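DMATS type aromatic prenyltransferase (Micromonospora olivasterospora, PDB 6ZRY) probably transfers a dimethylallyl group to the indole ring of tryptophan, at C6, as an ABBA-barrel aromatic prenyltransferase. Local coordinates at residues Leu4-His9 with Val39-Leu44; His9-Gln13 with Ser346-Tyr350; Gly34-Val39 with Ile77-Gly83; Ser115-Phe120 with Glu165-Leu170. One frame throughout, in Å; residues are numbered along the deposited sequence. Where two conformers were deposited one is given.

Contact 1. Residues Leu4-His9 with Val39-Leu44; sequences LSVSDH and VGPRPL
Leu44 CD1 comes up obliquely to the imidazole of His9 and lies 4.1 Å from His9 CB. Within the 4-9 segment, the Asp8 carboxylate takes the Ser5 N-H on OD2 from above its plane, 49° out of it, with Ser5 N 2.8 Å from Asp8 OD2. Ser7 N donates to Gly40 O at 2.9 Å, while Ser5 CB and Ser7 CB also lie against this oxygen. Val6 N donates to Arg42 O, and Leu44 N donates to Leu4 O, so Ser5 and Pro43 form a single beta bridge. Ser5 is the N-cap of helix 6-21: its OG accepts from Asp8 N at 3.0 Å, completing a capping box with the Asp8 bond. The loop that leaves helix 26-36, with a type I turn from Val39 to Arg42, thus supplies acceptors for the first N-H groups of the N-terminal helix, which its own turns cannot bond. Beside these backbone bonds, Val6 and Val39 cross obliquely, CG1 to CG1 at 3.7 Å. Val6 CG2, anti to its carbonyl carbon, reaches Leu44 CD2 at 3.9 Å. Leu44 CD1 turns to Leu4 CB at 3.8 Å, placing Leu44 between the extended start of the chain and the first helical turn. The Arg42 side chain leads away, its NE bonded to Pro47 O.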
loop_
_atom_site.group_PDB
_atom_site.type_symbol
_atom_site.label_atom_id
_atom_site.label_comp_id
_atom_site.label_asym_id
_atom_site.label_seq_id
_atom_site.Cartn_x
_atom_site.Cartn_y
_atom_site.Cartn_z
ATOM N N LEU A 4 10.711 5.945 24.983
ATOM C CA LEU A 4 9.749 6.205 23.898
ATOM C C LEU A 4 9.036 4.917 23.580
ATOM O O LEU A 4 9.691 3.869 23.611
ATOM C CB LEU A 4 10.489 6.749 22.693
ATOM C CG LEU A 4 11.031 8.158 22.884
ATOM C CD1 LEU A 4 11.892 8.573 21.711
ATOM C CD2 LEU A 4 9.899 9.118 23.055
ATOM N N SER A 5 7.731 4.993 23.338
ATOM C CA SER A 5 6.932 3.886 22.765
ATOM C C SER A 5 6.817 4.015 21.239
ATOM O O SER A 5 7.065 5.091 20.661
ATOM C CB SER A 5 5.572 3.840 23.386
ATOM O OG SER A 5 4.820 4.995 23.012
ATOM N N VAL A 6 6.349 2.958 20.605
ATOM C CA VAL A 6 6.006 2.992 19.173
ATOM C C VAL A 6 4.947 4.070 18.935
ATOM O O VAL A 6 5.099 4.803 17.975
ATOM C CB VAL A 6 5.549 1.622 18.694
ATOM C CG1 VAL A 6 5.149 1.660 17.229
ATOM C CG2 VAL A 6 6.616 0.573 18.976
ATOM N N SER A 7 3.913 4.154 19.764
ATOM C CA SER A 7 2.862 5.195 19.645
ATOM C C SER A 7 3.493 6.599 19.717
ATOM O O SER A 7 3.091 7.504 18.918
ATOM C CB SER A 7 1.798 5.032 20.699
ATOM O OG SER A 7 0.932 6.181 20.710
ATOM N N ASP A 8 4.387 6.818 20.669
ATOM C CA ASP A 8 5.059 8.128 20.852
ATOM C C ASP A 8 5.667 8.561 19.508
ATOM O O ASP A 8 5.370 9.699 19.057
ATOM C CB ASP A 8 6.142 8.073 21.928
ATOM C CG ASP A 8 5.654 7.868 23.350
ATOM O OD1 ASP A 8 4.478 8.108 23.616
ATOM O OD2 ASP A 8 6.456 7.397 24.155
ATOM N N HIS A 9 6.429 7.662 18.872
ATOM C CA HIS A 9 7.109 7.903 17.582
ATOM C C HIS A 9 6.053 8.158 16.495
ATOM O O HIS A 9 6.108 9.224 15.838
ATOM C CB HIS A 9 8.036 6.739 17.270
ATOM C CG HIS A 9 9.029 7.046 16.192
ATOM N ND1 HIS A 9 10.061 7.936 16.373
ATOM C CD2 HIS A 9 9.135 6.606 14.922
ATOM C CE1 HIS A 9 10.772 8.019 15.233
ATOM N NE2 HIS A 9 10.226 7.219 14.355
ATOM N N VAL A 39 0.949 -2.883 20.172
ATOM C CA VAL A 39 2.247 -2.309 19.732
ATOM C C VAL A 39 2.372 -0.869 20.231
ATOM O O VAL A 39 3.507 -0.430 20.512
ATOM C CB VAL A 39 2.371 -2.410 18.213
ATOM C CG1 VAL A 39 3.527 -1.593 17.672
ATOM C CG2 VAL A 39 2.475 -3.850 17.798
ATOM N N GLY A 40 1.253 -0.141 20.330
ATOM C CA GLY A 40 1.292 1.283 20.668
ATOM C C GLY A 40 2.141 1.546 21.917
ATOM O O GLY A 40 3.086 2.359 21.897
ATOM N N PRO A 41 1.810 0.914 23.065
ATOM C CA PRO A 41 2.538 1.157 24.301
ATOM C C PRO A 41 3.907 0.482 24.425
ATOM O O PRO A 41 4.597 0.714 25.438
ATOM C CB PRO A 41 1.606 0.573 25.388
ATOM C CG PRO A 41 0.276 0.429 24.712
ATOM C CD PRO A 41 0.614 0.093 23.279
ATOM N N ARG A 42 4.286 -0.319 23.443
ATOM C CA ARG A 42 5.537 -1.105 23.447
ATOM C C ARG A 42 6.737 -0.159 23.349
ATOM O O ARG A 42 6.759 0.735 22.521
ATOM C CB ARG A 42 5.523 -2.092 22.296
ATOM C CG ARG A 42 6.603 -3.138 22.386
ATOM C CD ARG A 42 6.565 -4.069 21.201
ATOM N NE ARG A 42 7.676 -4.984 21.289
ATOM C CZ ARG A 42 7.636 -6.144 21.897
ATOM N NH1 ARG A 42 6.520 -6.560 22.458
ATOM N NH2 ARG A 42 8.706 -6.922 21.900
ATOM N N PRO A 43 7.748 -0.291 24.230
ATOM C CA PRO A 43 8.949 0.548 24.135
ATOM C C PRO A 43 9.723 0.345 22.820
ATOM O O PRO A 43 9.848 -0.779 22.387
ATOM C CB PRO A 43 9.810 0.104 25.330
ATOM C CG PRO A 43 8.831 -0.586 26.283
ATOM C CD PRO A 43 7.757 -1.193 25.403
ATOM N N LEU A 44 10.244 1.432 22.236
ATOM C CA LEU A 44 11.111 1.404 21.017
ATOM C C LEU A 44 12.391 0.612 21.270
ATOM O O LEU A 44 12.928 0.115 20.305
ATOM C CB LEU A 44 11.501 2.821 20.591
ATOM C CG LEU A 44 10.453 3.675 19.913
ATOM C CD1 LEU A 44 11.093 4.952 19.401
ATOM C CD2 LEU A 44 9.772 2.915 18.790
#

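Contact 2. Residues His9-Gln13 with Ser346-Tyr350; sequences HLDGQ and SAEAY
His9 and Gln13, one helical turn apart, converge on Ala347 O through different torsions. In His9, CG stands anti to the backbone N (chi1 -165°), which sends the imidazole toward the loop. In Gln13, CG is anti to the carbonyl carbon (chi1 -68°) and the chain runs out extended, delivering its amide beside the ring. His9 NE2 donates to Ala347 O at 3.0 Å, the oxygen lying at the ring edge and almost in its plane, though the bond is bent, with 141° at the hydrogen. Gln13 NE2 gives the straighter bond to Ala347 O, also at 3.0 Å, with that oxygen close to the amide plane. Gln13 NE2 donates to Val315 O as well, which fixes the rotation of the amide and leaves Gln13 OE1 facing Ala347 CB at 3.6 Å. Next to these two bonds, Leu10 CD2 presses on Ala347 CB at 3.3 Å, tighter than ordinary van der Waals contact. His9 CD2 rests against Ala349 CB at 3.9 Å. Leu10 also packs on Val61 of the barrel and on Leu32 and Leu36 of helix 26-36. The contact therefore joins the N-terminal helix 6-21 to the loop that follows the last barrel strand, 341-346. Two donors from the helix share the carbonyl oxygen of buried Ala347, whereas Gln13 OE1 is buried without a partner in the model. The bond from His9 further implies that NE2 carries a proton, whatever the charge of the ring.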
loop_
_atom_site.group_PDB
_atom_site.type_symbol
_atom_site.label_atom_id
_atom_site.label_comp_id
_atom_site.label_asym_id
_atom_site.label_seq_id
_atom_site.Cartn_x
_atom_site.Cartn_y
_atom_site.Cartn_z
ATOM N N HIS A 9 6.429 7.662 18.872
ATOM C CA HIS A 9 7.109 7.903 17.582
ATOM C C HIS A 9 6.053 8.158 16.495
ATOM O O HIS A 9 6.108 9.224 15.838
ATOM C CB HIS A 9 8.036 6.739 17.270
ATOM C CG HIS A 9 9.029 7.046 16.192
ATOM N ND1 HIS A 9 10.061 7.936 16.373
ATOM C CD2 HIS A 9 9.135 6.606 14.922
ATOM C CE1 HIS A 9 10.772 8.019 15.233
ATOM N NE2 HIS A 9 10.226 7.219 14.355
ATOM N N LEU A 10 5.124 7.209 16.280
ATOM C CA LEU A 10 4.221 7.228 15.093
ATOM C C LEU A 10 3.169 8.313 15.251
ATOM O O LEU A 10 2.808 8.927 14.258
ATOM C CB LEU A 10 3.531 5.884 14.926
ATOM C CG LEU A 10 4.433 4.662 14.784
ATOM C CD1 LEU A 10 3.629 3.484 14.300
ATOM C CD2 LEU A 10 5.580 4.899 13.877
ATOM N N ASP A 11 2.655 8.487 16.463
ATOM C CA ASP A 11 1.599 9.487 16.729
ATOM C C ASP A 11 2.159 10.879 16.402
ATOM O O ASP A 11 1.437 11.654 15.858
ATOM C CB ASP A 11 1.093 9.397 18.175
ATOM C CG ASP A 11 0.005 10.411 18.512
ATOM O OD1 ASP A 11 -1.066 10.391 17.840
ATOM O OD2 ASP A 11 0.250 11.238 19.434
ATOM N N GLY A 12 3.423 11.157 16.735
ATOM C CA GLY A 12 4.074 12.451 16.413
ATOM C C GLY A 12 4.216 12.650 14.919
ATOM O O GLY A 12 3.933 13.716 14.433
ATOM N N GLN A 13 4.660 11.619 14.208
ATOM C CA GLN A 13 4.758 11.626 12.734
ATOM C C GLN A 13 3.383 11.947 12.137
ATOM O O GLN A 13 3.308 12.840 11.282
ATOM C CB GLN A 13 5.323 10.294 12.259
ATOM C CG GLN A 13 6.767 10.075 12.647
ATOM C CD GLN A 13 7.268 8.695 12.336
ATOM O OE1 GLN A 13 6.593 7.702 12.591
ATOM N NE2 GLN A 13 8.473 8.610 11.790
ATOM N N SER A 346 8.459 5.812 5.365
ATOM C CA SER A 346 8.679 4.833 6.438
ATOM C C SER A 346 8.727 5.516 7.811
ATOM O O SER A 346 9.355 6.546 7.954
ATOM C CB SER A 346 9.942 4.060 6.198
ATOM O OG SER A 346 9.917 3.422 4.928
ATOM N N ALA A 347 8.132 4.893 8.809
ATOM C CA ALA A 347 8.199 5.340 10.210
ATOM C C ALA A 347 9.634 5.252 10.743
ATOM O O ALA A 347 10.000 6.086 11.557
ATOM C CB ALA A 347 7.251 4.509 11.036
ATOM N N GLU A 348 10.402 4.258 10.324
ATOM C CA GLU A 348 11.763 3.998 10.840
ATOM C C GLU A 348 11.730 3.999 12.383
ATOM O O GLU A 348 12.649 4.585 13.030
ATOM C CB GLU A 348 12.751 5.041 10.330
ATOM C CG GLU A 348 12.924 5.053 8.819
ATOM C CD GLU A 348 13.988 6.013 8.289
ATOM O OE1 GLU A 348 14.654 5.648 7.347
ATOM O OE2 GLU A 348 14.084 7.181 8.803
ATOM N N ALA A 349 10.748 3.337 12.968
ATOM C CA ALA A 349 10.624 3.230 14.432
ATOM C C ALA A 349 11.748 2.332 14.983
ATOM O O ALA A 349 12.121 2.533 16.151
ATOM C CB ALA A 349 9.257 2.737 14.824
ATOM N N TYR A 350 12.267 1.396 14.202
ATOM C CA TYR A 350 13.230 0.365 14.676
ATOM C C TYR A 350 14.600 0.512 14.053
ATOM O O TYR A 350 15.563 0.206 14.759
ATOM C CB TYR A 350 12.684 -1.034 14.415
ATOM C CG TYR A 350 11.514 -1.366 15.284
ATOM C CD1 TYR A 350 11.672 -1.445 16.655
ATOM C CD2 TYR A 350 10.241 -1.530 14.765
ATOM C CE1 TYR A 350 10.609 -1.716 17.490
ATOM C CE2 TYR A 350 9.152 -1.779 15.587
ATOM C CZ TYR A 350 9.337 -1.882 16.957
ATOM O OH TYR A 350 8.282 -2.151 17.762
#

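Contact 3. Residues Gly34-Val39 with Ile77-Gly83; sequences GLLGPV and ILGETLG
Thr81 OG1 supplies the direct hydrogen bond of this contact, donating to Leu35 O at 2.7 Å and meeting the carbonyl tilted 20° from its plane. OG1 is anti to the Thr81 carbonyl carbon (chi1 -42°), which turns the hydroxyl to the last turn of helix 26-36 and sets CG2 against Gly37 CA at 3.8 Å. A valine in place of Thr81 has no hydroxyl and is likely to leave Leu35 O without this donor at the helix end. One water adds three more bonds: it donates to Leu36 O and Glu80 O, both at 2.8 Å, and accepts from Leu82 N. Gly37 has a positive phi, and a side chain there would run into Thr81 CG2.

Strand 71-79 belongs to the antiparallel sheet of the ABBA barrel, and helix 26-36 packs on its outside. Leu78 points away from the helix and touches the bound tryptophan. On the helix side Leu35 and Ile77 slide past each other in opposite directions, CD2 to CG2 at 4.0 Å. Gly79, with no side chain, admits Leu35 CD2 to 4.2 Å from its CA. Leu35 reaches further onto Cys133 and Leu135 of the neighbouring strand.

Past the helix, Val39 CG2 and Leu82 CD1 are squeezed to 3.5 Å, a tight carbon pair, and Pro38 lays CG on Leu82 O at 3.4 Å. Thr81 and Leu82 also touch helix 88-106, Thr81 on Ala94 and Phe98, Leu82 on Asn91.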
loop_
_atom_site.group_PDB
_atom_site.type_symbol
_atom_site.label_atom_id
_atom_site.label_comp_id
_atom_site.label_asym_id
_atom_site.label_seq_id
_atom_site.Cartn_x
_atom_site.Cartn_y
_atom_site.Cartn_z
ATOM N N GLY A 34 -5.820 2.884 17.607
ATOM C CA GLY A 34 -6.632 1.653 17.443
ATOM C C GLY A 34 -5.904 0.630 16.598
ATOM O O GLY A 34 -5.845 -0.541 16.977
ATOM N N LEU A 35 -5.358 1.061 15.464
ATOM C CA LEU A 35 -4.693 0.156 14.507
ATOM C C LEU A 35 -3.472 -0.467 15.193
ATOM O O LEU A 35 -3.227 -1.679 15.024
ATOM C CB LEU A 35 -4.291 0.963 13.256
ATOM C CG LEU A 35 -3.588 0.162 12.186
ATOM C CD1 LEU A 35 -4.400 -1.059 11.796
ATOM C CD2 LEU A 35 -3.296 1.023 10.979
ATOM N N LEU A 36 -2.723 0.312 15.963
ATOM C CA LEU A 36 -1.493 -0.201 16.614
ATOM C C LEU A 36 -1.834 -1.284 17.659
ATOM O O LEU A 36 -1.000 -2.219 17.863
ATOM C CB LEU A 36 -0.740 0.976 17.210
ATOM C CG LEU A 36 0.020 1.830 16.193
ATOM C CD1 LEU A 36 0.578 3.079 16.845
ATOM C CD2 LEU A 36 1.142 1.021 15.569
ATOM N N GLY A 37 -2.983 -1.186 18.317
ATOM C CA GLY A 37 -3.357 -2.113 19.402
ATOM C C GLY A 37 -2.207 -2.261 20.393
ATOM O O GLY A 37 -1.680 -1.250 20.880
ATOM N N PRO A 38 -1.723 -3.503 20.675
ATOM C CA PRO A 38 -0.744 -3.726 21.743
ATOM C C PRO A 38 0.674 -3.214 21.432
ATOM O O PRO A 38 1.478 -3.136 22.308
ATOM C CB PRO A 38 -0.755 -5.251 21.883
ATOM C CG PRO A 38 -1.075 -5.737 20.496
ATOM C CD PRO A 38 -2.045 -4.732 19.943
ATOM N N VAL A 39 0.949 -2.883 20.172
ATOM C CA VAL A 39 2.247 -2.309 19.732
ATOM C C VAL A 39 2.372 -0.869 20.231
ATOM O O VAL A 39 3.507 -0.430 20.512
ATOM C CB VAL A 39 2.371 -2.410 18.213
ATOM C CG1 VAL A 39 3.527 -1.593 17.672
ATOM C CG2 VAL A 39 2.475 -3.850 17.798
ATOM N N ILE A 77 -2.417 5.702 5.959
ATOM C CA ILE A 77 -1.638 4.769 6.791
ATOM C C ILE A 77 -2.013 3.376 6.332
ATOM O O ILE A 77 -3.224 3.074 6.360
ATOM C CB ILE A 77 -1.949 4.929 8.287
ATOM C CG1 ILE A 77 -1.549 6.303 8.811
ATOM C CG2 ILE A 77 -1.266 3.814 9.043
ATOM C CD1 ILE A 77 -2.155 6.657 10.141
ATOM N N LEU A 78 -1.023 2.558 6.002
ATOM C CA LEU A 78 -1.192 1.108 5.802
ATOM C C LEU A 78 -0.666 0.411 7.043
ATOM O O LEU A 78 0.433 0.744 7.476
ATOM C CB LEU A 78 -0.421 0.676 4.554
ATOM C CG LEU A 78 -0.485 -0.816 4.205
ATOM C CD1 LEU A 78 -1.863 -1.192 3.688
ATOM C CD2 LEU A 78 0.552 -1.161 3.176
ATOM N N GLY A 79 -1.382 -0.553 7.593
ATOM C CA GLY A 79 -0.774 -1.346 8.665
ATOM C C GLY A 79 -1.658 -2.437 9.178
ATOM O O GLY A 79 -2.644 -2.801 8.495
ATOM N N GLU A 80 -1.276 -2.992 10.330
ATOM C CA GLU A 80 -1.969 -4.135 10.916
ATOM C C GLU A 80 -1.912 -4.014 12.437
ATOM O O GLU A 80 -1.007 -3.359 12.964
ATOM C CB GLU A 80 -1.399 -5.470 10.405
ATOM C CG GLU A 80 0.048 -5.717 10.765
ATOM C CD GLU A 80 0.599 -7.038 10.255
ATOM O OE1 GLU A 80 -0.199 -7.961 9.966
ATOM O OE2 GLU A 80 1.829 -7.144 10.137
ATOM N N THR A 81 -2.866 -4.653 13.075
ATOM C CA THR A 81 -2.975 -4.798 14.536
ATOM C C THR A 81 -2.443 -6.172 14.904
ATOM O O THR A 81 -3.045 -7.183 14.496
ATOM C CB THR A 81 -4.405 -4.641 15.030
ATOM O OG1 THR A 81 -5.080 -3.558 14.362
ATOM C CG2 THR A 81 -4.436 -4.418 16.530
ATOM N N LEU A 82 -1.364 -6.219 15.669
ATOM C CA LEU A 82 -0.756 -7.494 16.047
ATOM C C LEU A 82 -1.641 -8.161 17.134
ATOM O O LEU A 82 -2.313 -7.433 17.884
ATOM C CB LEU A 82 0.671 -7.246 16.517
ATOM C CG LEU A 82 1.639 -6.736 15.439
ATOM C CD1 LEU A 82 3.061 -6.724 15.973
ATOM C CD2 LEU A 82 1.579 -7.571 14.153
ATOM N N GLY A 83 -1.688 -9.495 17.141
ATOM C CA GLY A 83 -2.455 -10.282 18.127
ATOM C C GLY A 83 -1.749 -10.356 19.474
ATOM O O GLY A 83 -0.583 -9.860 19.585
HETATM O O HOH W 1 0.004 -3.492 15.593
#

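Contact 4. Residues Ser115-Phe120 with Glu165-Leu170; sequences SVRDLF and EALHRL
Leu119 packs closely on helix 159-170, its CD1 standing 3.4 Å from both Ala166 N and Ala166 CA, the latter a shorter carbon contact than usual. The small side chain of Ala166 is consistent with so close an approach, and its CB also takes Phe120 CE1 at 4.0 Å. Next along, Val116 CG1 sits over the helix backbone, 3.6 Å from Ala166 O, and crosses Leu170 at about a right angle. This apolar side continues inward to Phe198 of strand 193-201, which Phe120, Ala166 and Leu170 all touch.

The outer side is polar and exposed. Arg169, bent at chi2 (-133°), brings its guanidinium end-on to Asp118, the two planes only 6° apart. Arg169 NH1 holds Asp118 OD1 at 2.6 Å, and Arg169 NH2 meets the syn lone pair of Asp118 OD2 at 3.2 Å. NH1 of Arg169 has a second acceptor, Ser115 O at 2.8 Å, in the carbonyl plane, so this nitrogen is held by two bonds. Leu119 links the two sides: its CG lies 3.5 Å above one face of the Arg169 guanidinium, offset toward the rim. An alanine in place of Leu119 would probably open a gap beside Ala166 and leave that guanidinium face without its apolar cover, freer to swing off Asp118. The result is a bidentate arginine-carboxylate salt bridge laid over an apolar seam, joining the short, weakly bonded helix 117-120 to helix 159-170 in the outer helical layer of the ABBA fold.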
loop_
_atom_site.group_PDB
_atom_site.type_symbol
_atom_site.label_atom_id
_atom_site.label_comp_id
_atom_site.label_asym_id
_atom_site.label_seq_id
_atom_site.Cartn_x
_atom_site.Cartn_y
_atom_site.Cartn_z
ATOM N N SER A 115 -19.431 -10.916 1.870
ATOM C CA SER A 115 -19.862 -11.906 0.863
ATOM C C SER A 115 -18.668 -12.759 0.382
ATOM O O SER A 115 -18.932 -13.851 -0.163
ATOM C CB SER A 115 -20.600 -11.242 -0.278
ATOM O OG SER A 115 -19.695 -10.726 -1.254
ATOM N N VAL A 116 -17.411 -12.331 0.600
ATOM C CA VAL A 116 -16.212 -13.087 0.102
ATOM C C VAL A 116 -15.338 -13.611 1.256
ATOM O O VAL A 116 -14.327 -14.267 0.946
ATOM C CB VAL A 116 -15.367 -12.229 -0.857
ATOM C CG1 VAL A 116 -16.125 -11.924 -2.151
ATOM C CG2 VAL A 116 -14.882 -10.954 -0.198
ATOM N N ARG A 117 -15.711 -13.337 2.521
ATOM C CA ARG A 117 -14.951 -13.694 3.755
ATOM C C ARG A 117 -14.566 -15.183 3.757
ATOM O O ARG A 117 -13.383 -15.490 3.995
ATOM C CB ARG A 117 -15.816 -13.385 4.984
ATOM C CG ARG A 117 -15.035 -13.200 6.275
ATOM C CD ARG A 117 -15.906 -12.601 7.374
ATOM N NE ARG A 117 -16.286 -11.220 7.088
ATOM C CZ ARG A 117 -15.473 -10.170 7.172
ATOM N NH1 ARG A 117 -15.936 -8.967 6.889
ATOM N NH2 ARG A 117 -14.201 -10.314 7.542
ATOM N N ASP A 118 -15.522 -16.068 3.490
ATOM C CA ASP A 118 -15.342 -17.541 3.565
ATOM C C ASP A 118 -14.307 -18.013 2.549
ATOM O O ASP A 118 -13.707 -19.080 2.803
ATOM C CB ASP A 118 -16.666 -18.309 3.411
ATOM C CG ASP A 118 -17.287 -18.279 2.033
ATOM O OD1 ASP A 118 -17.745 -17.206 1.628
ATOM O OD2 ASP A 118 -17.323 -19.345 1.385
ATOM N N LEU A 119 -14.103 -17.284 1.435
ATOM C CA LEU A 119 -13.108 -17.678 0.418
ATOM C C LEU A 119 -11.708 -17.473 0.973
ATOM O O LEU A 119 -10.839 -18.269 0.629
ATOM C CB LEU A 119 -13.312 -16.874 -0.876
ATOM C CG LEU A 119 -14.657 -17.056 -1.557
ATOM C CD1 LEU A 119 -14.757 -16.146 -2.766
ATOM C CD2 LEU A 119 -14.880 -18.508 -1.967
ATOM N N PHE A 120 -11.497 -16.454 1.813
ATOM C CA PHE A 120 -10.186 -16.151 2.431
ATOM C C PHE A 120 -10.045 -16.861 3.782
ATOM O O PHE A 120 -8.932 -17.019 4.203
ATOM C CB PHE A 120 -9.963 -14.635 2.557
ATOM C CG PHE A 120 -9.897 -13.916 1.222
ATOM C CD1 PHE A 120 -11.061 -13.584 0.539
ATOM C CD2 PHE A 120 -8.675 -13.548 0.664
ATOM C CE1 PHE A 120 -11.014 -12.915 -0.672
ATOM C CE2 PHE A 120 -8.626 -12.886 -0.560
ATOM C CZ PHE A 120 -9.793 -12.564 -1.226
ATOM N N GLU A 165 -12.843 -16.583 -7.860
ATOM C CA GLU A 165 -14.131 -16.890 -7.190
ATOM C C GLU A 165 -14.610 -15.662 -6.407
ATOM O O GLU A 165 -15.813 -15.387 -6.443
ATOM C CB GLU A 165 -14.023 -18.137 -6.317
ATOM C CG GLU A 165 -15.377 -18.711 -5.950
ATOM C CD GLU A 165 -16.438 -18.645 -7.044
ATOM O OE1 GLU A 165 -17.442 -17.963 -6.810
ATOM O OE2 GLU A 165 -16.253 -19.281 -8.146
ATOM N N ALA A 166 -13.706 -14.934 -5.737
ATOM C CA ALA A 166 -14.076 -13.699 -5.008
ATOM C C ALA A 166 -14.616 -12.646 -5.985
ATOM O O ALA A 166 -15.652 -12.026 -5.670
ATOM C CB ALA A 166 -12.914 -13.191 -4.215
ATOM N N LEU A 167 -13.958 -12.425 -7.132
ATOM C CA LEU A 167 -14.427 -11.410 -8.100
ATOM C C LEU A 167 -15.766 -11.850 -8.704
ATOM O O LEU A 167 -16.651 -11.012 -8.788
ATOM C CB LEU A 167 -13.376 -11.181 -9.172
ATOM C CG LEU A 167 -12.110 -10.499 -8.692
ATOM C CD1 LEU A 167 -11.142 -10.349 -9.847
ATOM C CD2 LEU A 167 -12.427 -9.154 -8.077
ATOM N N HIS A 168 -15.935 -13.130 -9.042
ATOM C CA HIS A 168 -17.234 -13.658 -9.560
ATOM C C HIS A 168 -18.358 -13.355 -8.561
ATOM O O HIS A 168 -19.415 -12.829 -8.970
ATOM C CB HIS A 168 -17.137 -15.160 -9.858
ATOM C CG HIS A 168 -18.436 -15.732 -10.298
ATOM N ND1 HIS A 168 -19.161 -15.181 -11.323
ATOM C CD2 HIS A 168 -19.158 -16.748 -9.828
ATOM C CE1 HIS A 168 -20.278 -15.846 -11.461
ATOM N NE2 HIS A 168 -20.300 -16.803 -10.565
ATOM N N ARG A 169 -18.142 -13.629 -7.286
ATOM C CA ARG A 169 -19.166 -13.370 -6.249
ATOM C C ARG A 169 -19.542 -11.897 -6.248
ATOM O O ARG A 169 -20.677 -11.593 -5.961
ATOM C CB ARG A 169 -18.690 -13.739 -4.858
ATOM C CG ARG A 169 -18.639 -15.232 -4.623
ATOM C CD ARG A 169 -19.276 -15.569 -3.311
ATOM N NE ARG A 169 -18.951 -16.931 -2.949
ATOM C CZ ARG A 169 -18.443 -17.306 -1.794
ATOM N NH1 ARG A 169 -18.217 -16.422 -0.829
ATOM N NH2 ARG A 169 -18.186 -18.587 -1.597
ATOM N N LEU A 170 -18.598 -11.010 -6.511
ATOM C CA LEU A 170 -18.858 -9.559 -6.391
ATOM C C LEU A 170 -19.522 -9.021 -7.654
ATOM O O LEU A 170 -19.912 -7.858 -7.634
ATOM C CB LEU A 170 -17.539 -8.861 -6.089
ATOM C CG LEU A 170 -17.000 -9.124 -4.687
ATOM C CD1 LEU A 170 -15.602 -8.534 -4.541
ATOM C CD2 LEU A 170 -17.937 -8.546 -3.630
#

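In the fold
Contacts 1, 2 and 3 form one connected patch, while contact 4 lies apart, its centre about 35 Å from that of contact 2 and on the opposite side of the chain's centre. Contacts 1 and 2 share His9 and helix 6-21; contacts 1 and 3 share Val39, and Leu36 of helix 26-36 packs on both Ser7 and Leu10. Contact 3 is the buried one, mostly apolar with a bridging water; the other three are partly buried. Backbone bonds dominate contact 1, side chains gripping a carbonyl mark contact 2, and only contact 4 has a salt bridge between its two segments. Contact 2 joins segments near the two ends of the modelled chain and encloses contacts 3 and 4.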